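GDP-L-fucose synthase (Campylobacter jejuni subsp. jejuni serotype O:2, PDB 7M13) makes GDP-D-glycero-L-gluco-heptose for the Campylobacter capsular polysaccharide, probably by NADPH-dependent reduction of a GDP-keto-sugar. Local coordinates at residues B[106-111]-B[162-167]. Sequence-based numbering, arbitrary orientation.
With NAP (NADP nicotinamide-adenine-dinucleotide phosphate), chain E.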
ATOM      1  N   LEU B 106       4.094   6.435  18.623  1.00 11.71           N
ATOM      2  CA  LEU B 106       2.780   6.407  17.970  1.00 10.64           C
ATOM      3  C   LEU B 106       2.276   4.978  17.982  1.00 11.36           C
ATOM      4  O   LEU B 106       3.088   4.070  17.784  1.00 11.77           O
ATOM      5  CB  LEU B 106       2.952   6.923  16.532  1.00 11.06           C
ATOM      6  CG  LEU B 106       1.704   6.947  15.636  1.00 11.58           C
ATOM      7  CD1 LEU B 106       1.792   8.113  14.649  1.00 12.27           C
ATOM      8  CD2 LEU B 106       1.538   5.639  14.887  1.00 12.27           C
ATOM      9  N   VAL B 107       0.981   4.825  18.214  1.00 10.69           N
ATOM     10  CA  VAL B 107       0.290   3.523  18.062  1.00 11.73           C
ATOM     11  C   VAL B 107      -0.767   3.667  16.988  1.00 12.97           C
ATOM     12  O   VAL B 107      -1.550   4.616  17.011  1.00 11.54           O
ATOM     13  CB  VAL B 107      -0.325   3.053  19.379  1.00 14.23           C
ATOM     14  CG1 VAL B 107      -1.264   1.869  19.147  1.00 13.81           C
ATOM     15  CG2 VAL B 107       0.758   2.716  20.376  1.00 13.86           C
ATOM     16  N   PHE B 108      -0.723   2.793  15.998  1.00 11.64           N
ATOM     17  CA  PHE B 108      -1.672   2.715  14.883  1.00 12.13           C
ATOM     18  C   PHE B 108      -2.457   1.419  15.038  1.00 11.31           C
ATOM     19  O   PHE B 108      -1.896   0.406  15.466  1.00 11.97           O
ATOM     20  CB  PHE B 108      -0.921   2.728  13.548  1.00 12.39           C
ATOM     21  CG  PHE B 108      -1.749   2.422  12.329  1.00 11.91           C
ATOM     22  CD1 PHE B 108      -2.830   3.223  12.001  1.00 13.35           C
ATOM     23  CD2 PHE B 108      -1.385   1.407  11.466  1.00 12.90           C
ATOM     24  CE1 PHE B 108      -3.593   2.963  10.879  1.00 15.21           C
ATOM     25  CE2 PHE B 108      -2.157   1.139  10.352  1.00 14.41           C
ATOM     26  CZ  PHE B 108      -3.261   1.911  10.079  1.00 13.71           C
ATOM     27  N   PHE B 109      -3.689   1.377  14.587  1.00 13.30           N
ATOM     28  CA  PHE B 109      -4.535   0.161  14.670  1.00 14.13           C
ATOM     29  C   PHE B 109      -4.763  -0.400  13.275  1.00 15.30           C
ATOM     30  O   PHE B 109      -5.245   0.318  12.349  1.00 17.18           O
ATOM     31  CB  PHE B 109      -5.843   0.457  15.372  1.00 14.93           C
ATOM     32  CG  PHE B 109      -5.629   0.897  16.792  1.00 15.35           C
ATOM     33  CD1 PHE B 109      -5.440  -0.042  17.796  1.00 15.63           C
ATOM     34  CD2 PHE B 109      -5.453   2.235  17.089  1.00 19.34           C
ATOM     35  CE1 PHE B 109      -5.201   0.372  19.097  1.00 14.47           C
ATOM     36  CE2 PHE B 109      -5.208   2.636  18.393  1.00 20.68           C
ATOM     37  CZ  PHE B 109      -5.057   1.699  19.387  1.00 17.62           C
ATOM     38  N   GLY B 110      -4.421  -1.675  13.088  1.00 14.51           N
ATOM     39  CA  GLY B 110      -4.743  -2.420  11.880  1.00 14.84           C
ATOM     40  C   GLY B 110      -5.983  -3.273  12.058  1.00 13.28           C
ATOM     41  O   GLY B 110      -6.510  -3.370  13.185  1.00 13.43           O
ATOM     42  N   SER B 111      -6.406  -3.899  10.976  1.00 13.70           N
ATOM     43  CA  SER B 111      -7.593  -4.765  10.899  1.00 13.67           C
ATOM     44  C   SER B 111      -7.153  -6.131  10.407  1.00 14.66           C
ATOM     45  O   SER B 111      -6.258  -6.197   9.549  1.00 15.63           O
ATOM     46  CB  SER B 111      -8.637  -4.149   9.973  1.00 16.12           C
ATOM     47  OG  SER B 111      -9.572  -5.114   9.554  1.00 15.87           O
ATOM     48  N   PHE B 162       7.013   3.635  16.129  1.00 10.69           N
ATOM     49  CA  PHE B 162       5.630   3.636  15.621  1.00 10.85           C
ATOM     50  C   PHE B 162       5.154   2.189  15.550  1.00 11.13           C
ATOM     51  O   PHE B 162       5.678   1.413  14.746  1.00 12.14           O
ATOM     52  CB  PHE B 162       5.628   4.295  14.237  1.00 10.63           C
ATOM     53  CG  PHE B 162       6.051   5.745  14.131  1.00 11.17           C
ATOM     54  CD1 PHE B 162       6.182   6.563  15.235  1.00 10.93           C
ATOM     55  CD2 PHE B 162       6.227   6.295  12.880  1.00 12.58           C
ATOM     56  CE1 PHE B 162       6.530   7.899  15.088  1.00 12.10           C
ATOM     57  CE2 PHE B 162       6.581   7.628  12.737  1.00 12.42           C
ATOM     58  CZ  PHE B 162       6.748   8.405  13.840  1.00 12.49           C
ATOM     59  N   ILE B 163       4.191   1.833  16.382  1.00 12.06           N
ATOM     60  CA  ILE B 163       3.821   0.408  16.586  1.00 10.67           C
ATOM     61  C   ILE B 163       2.404   0.190  16.070  1.00 12.05           C
ATOM     62  O   ILE B 163       1.516   0.995  16.386  1.00 12.57           O
ATOM     63  CB  ILE B 163       3.891   0.067  18.071  1.00 12.85           C
ATOM     64  CG1 ILE B 163       5.192   0.516  18.722  1.00 16.61           C
ATOM     65  CG2 ILE B 163       3.671  -1.423  18.237  1.00 13.73           C
ATOM     66  CD1 ILE B 163       6.388  -0.086  18.111  1.00 16.93           C
ATOM     67  N   THR B 164       2.182  -0.888  15.309  1.00 11.11           N
ATOM     68  CA  THR B 164       0.860  -1.265  14.778  1.00 10.34           C
ATOM     69  C   THR B 164       0.304  -2.422  15.606  1.00 10.41           C
ATOM     70  O   THR B 164       0.988  -3.468  15.713  1.00 12.77           O
ATOM     71  CB  THR B 164       0.893  -1.657  13.294  1.00 10.75           C
ATOM     72  OG1 THR B 164       1.305  -0.475  12.575  1.00 13.16           O
ATOM     73  CG2 THR B 164      -0.448  -2.097  12.775  1.00 11.00           C
ATOM     74  N   LEU B 165      -0.910  -2.259  16.100  1.00 11.23           N
ATOM     75  CA  LEU B 165      -1.679  -3.286  16.805  1.00 10.25           C
ATOM     76  C   LEU B 165      -2.870  -3.662  15.938  1.00 12.09           C
ATOM     77  O   LEU B 165      -3.580  -2.772  15.467  1.00 12.54           O
ATOM     78  CB  LEU B 165      -2.160  -2.746  18.152  1.00 10.76           C
ATOM     79  CG  LEU B 165      -1.095  -2.205  19.089  1.00 11.68           C
ATOM     80  CD1 LEU B 165      -1.719  -1.703  20.397  1.00 12.19           C
ATOM     81  CD2 LEU B 165      -0.031  -3.263  19.384  1.00 12.67           C
ATOM     82  N   VAL B 166      -3.103  -4.950  15.725  1.00 10.71           N
ATOM     83  CA  VAL B 166      -4.087  -5.436  14.736  1.00 10.78           C
ATOM     84  C   VAL B 166      -5.186  -6.222  15.446  1.00 12.27           C
ATOM     85  O   VAL B 166      -4.848  -7.141  16.188  1.00 11.89           O
ATOM     86  CB  VAL B 166      -3.395  -6.294  13.667  1.00 11.04           C
ATOM     87  CG1 VAL B 166      -4.346  -6.649  12.545  1.00 12.92           C
ATOM     88  CG2 VAL B 166      -2.148  -5.586  13.126  1.00 12.14           C
ATOM     89  N   LEU B 167      -6.446  -5.898  15.175  1.00 11.96           N
ATOM     90  CA  LEU B 167      -7.604  -6.576  15.800  1.00 11.53           C
ATOM     91  C   LEU B 167      -8.640  -6.933  14.742  1.00 13.89           C
ATOM     92  O   LEU B 167      -8.576  -6.445  13.597  1.00 13.14           O
ATOM     93  CB  LEU B 167      -8.226  -5.688  16.880  1.00 13.70           C
ATOM     94  CG  LEU B 167      -8.756  -4.327  16.436  1.00 15.61           C
ATOM     95  CD1 LEU B 167     -10.006  -3.976  17.222  1.00 17.97           C
ATOM     96  CD2 LEU B 167      -7.716  -3.247  16.616  1.00 14.37           C
TER
HETATM   97  PA  NAP E 401     -14.727   4.562  14.539  1.00 15.45           P
HETATM   98  O1A NAP E 401     -15.262   4.211  13.183  1.00 16.81           O
HETATM   99  O2A NAP E 401     -15.636   4.329  15.721  1.00 17.63           O
HETATM  100  O5B NAP E 401     -14.283   6.066  14.625  1.00 14.99           O
HETATM  101  C5B NAP E 401     -13.453   6.640  13.616  1.00 16.15           C
HETATM  102  C4B NAP E 401     -13.295   8.088  13.962  1.00 18.05           C
HETATM  103  O4B NAP E 401     -12.376   8.656  12.999  1.00 16.49           O
HETATM  104  C3B NAP E 401     -14.595   8.915  13.881  1.00 21.21           C
HETATM  105  O3B NAP E 401     -14.794   9.610  15.107  1.00 21.36           O
HETATM  106  C2B NAP E 401     -14.364   9.824  12.679  1.00 18.93           C
HETATM  107  O2B NAP E 401     -14.918  11.132  12.832  1.00 20.00           O
HETATM  108  C1B NAP E 401     -12.845   9.944  12.661  1.00 16.26           C
HETATM  109  N9A NAP E 401     -12.357  10.305  11.347  1.00 15.22           N
HETATM  110  C8A NAP E 401     -12.500   9.621  10.180  1.00 14.95           C
HETATM  111  N7A NAP E 401     -12.051  10.261   9.127  1.00 16.20           N
HETATM  112  C5A NAP E 401     -11.590  11.457   9.636  1.00 13.61           C
HETATM  113  C6A NAP E 401     -11.007  12.577   9.018  1.00 15.18           C
HETATM  114  N6A NAP E 401     -10.823  12.695   7.698  1.00 14.97           N
HETATM  115  N1A NAP E 401     -10.673  13.610   9.823  1.00 15.06           N
HETATM  116  C2A NAP E 401     -10.887  13.507  11.141  1.00 14.94           C
HETATM  117  N3A NAP E 401     -11.437  12.503  11.827  1.00 15.71           N
HETATM  118  C4A NAP E 401     -11.775  11.503  11.003  1.00 14.58           C
HETATM  119  O3  NAP E 401     -13.362   3.762  14.766  1.00 15.25           O
HETATM  120  PN  NAP E 401     -13.105   2.493  15.679  1.00 14.26           P
HETATM  121  O1N NAP E 401     -14.151   1.490  15.382  1.00 15.89           O
HETATM  122  O2N NAP E 401     -12.926   2.989  17.058  1.00 15.00           O
HETATM  123  O5D NAP E 401     -11.696   1.989  15.085  1.00 15.18           O
HETATM  124  C5D NAP E 401     -10.480   2.425  15.649  1.00 14.33           C
HETATM  125  C4D NAP E 401      -9.363   1.747  14.908  1.00 13.68           C
HETATM  126  O4D NAP E 401      -9.444   0.309  15.106  1.00 13.59           O
HETATM  127  C3D NAP E 401      -9.361   1.977  13.390  1.00 14.25           C
HETATM  128  O3D NAP E 401      -8.019   2.047  12.888  1.00 14.51           O
HETATM  129  C2D NAP E 401     -10.075   0.747  12.903  1.00 13.19           C
HETATM  130  O2D NAP E 401      -9.843   0.458  11.528  1.00 13.07           O
HETATM  131  C1D NAP E 401      -9.519  -0.317  13.827  1.00 12.60           C
HETATM  132  N1N NAP E 401     -10.402  -1.504  13.862  1.00 14.35           N
HETATM  133  C2N NAP E 401     -11.691  -1.430  14.314  1.00 15.29           C
HETATM  134  C3N NAP E 401     -12.506  -2.509  14.254  1.00 15.71           C
HETATM  135  C7N NAP E 401     -13.919  -2.482  14.718  1.00 16.79           C
HETATM  136  O7N NAP E 401     -14.548  -3.557  14.792  1.00 17.03           O
HETATM  137  N7N NAP E 401     -14.444  -1.304  15.044  1.00 16.27           N
HETATM  138  C4N NAP E 401     -11.998  -3.777  13.768  1.00 15.89           C
HETATM  139  C5N NAP E 401     -10.616  -3.795  13.347  1.00 15.57           C
HETATM  140  C6N NAP E 401      -9.919  -2.700  13.335  1.00 15.73           C
HETATM  141  P2B NAP E 401     -16.498  11.382  12.592  1.00 25.06           P
HETATM  142  O1X NAP E 401     -17.138  10.836  13.838  1.00 29.78           O
HETATM  143  O2X NAP E 401     -16.913  10.745  11.341  1.00 22.08           O
HETATM  144  O3X NAP E 401     -16.604  12.915  12.480  1.00 27.60           O
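Leu165 O accepts a hydrogen bond from Gly110 N at 2.8 Å and a CA-H...O contact from Phe109 CA at 3.2 Å. This is one of five rungs joining parallel strands 106-111 and 162-167, the latter following helix 138-158 in a beta-alpha-beta crossover of the Rossmann fold. Leu165 N donates to Phe108 O, whereas Leu167 N meets Gly110 O at 3.2 Å from above the carbonyl plane. On the face of Phe108 and Thr164, the two side chains run alongside each other. Thr164 OG1 has no hydrogen-bond partner in the model; it sits in the plane of the Phe108 ring, 3.5 Å from Phe108 CD2 at the edge. On the other face, Val107 CG1 packs 3.8 Å from Leu165 CD1, and Phe109 CD1 lies 4.1 Å from Leu167 CD2. With chi1 at 60°, Leu167 turns its branched end onto the NADP nicotinamide, where Leu167 CG lies 3.6 Å from NAP C5N. Phe109 O accepts a hydrogen bond from Lys144 NZ and a weak one from O3D of the nicotinamide ribose. The carboxyl ends of both strands therefore border the nicotinamide and its ribose with apolar groups, carbonyls and Ser111, a residue probably important for catalysis.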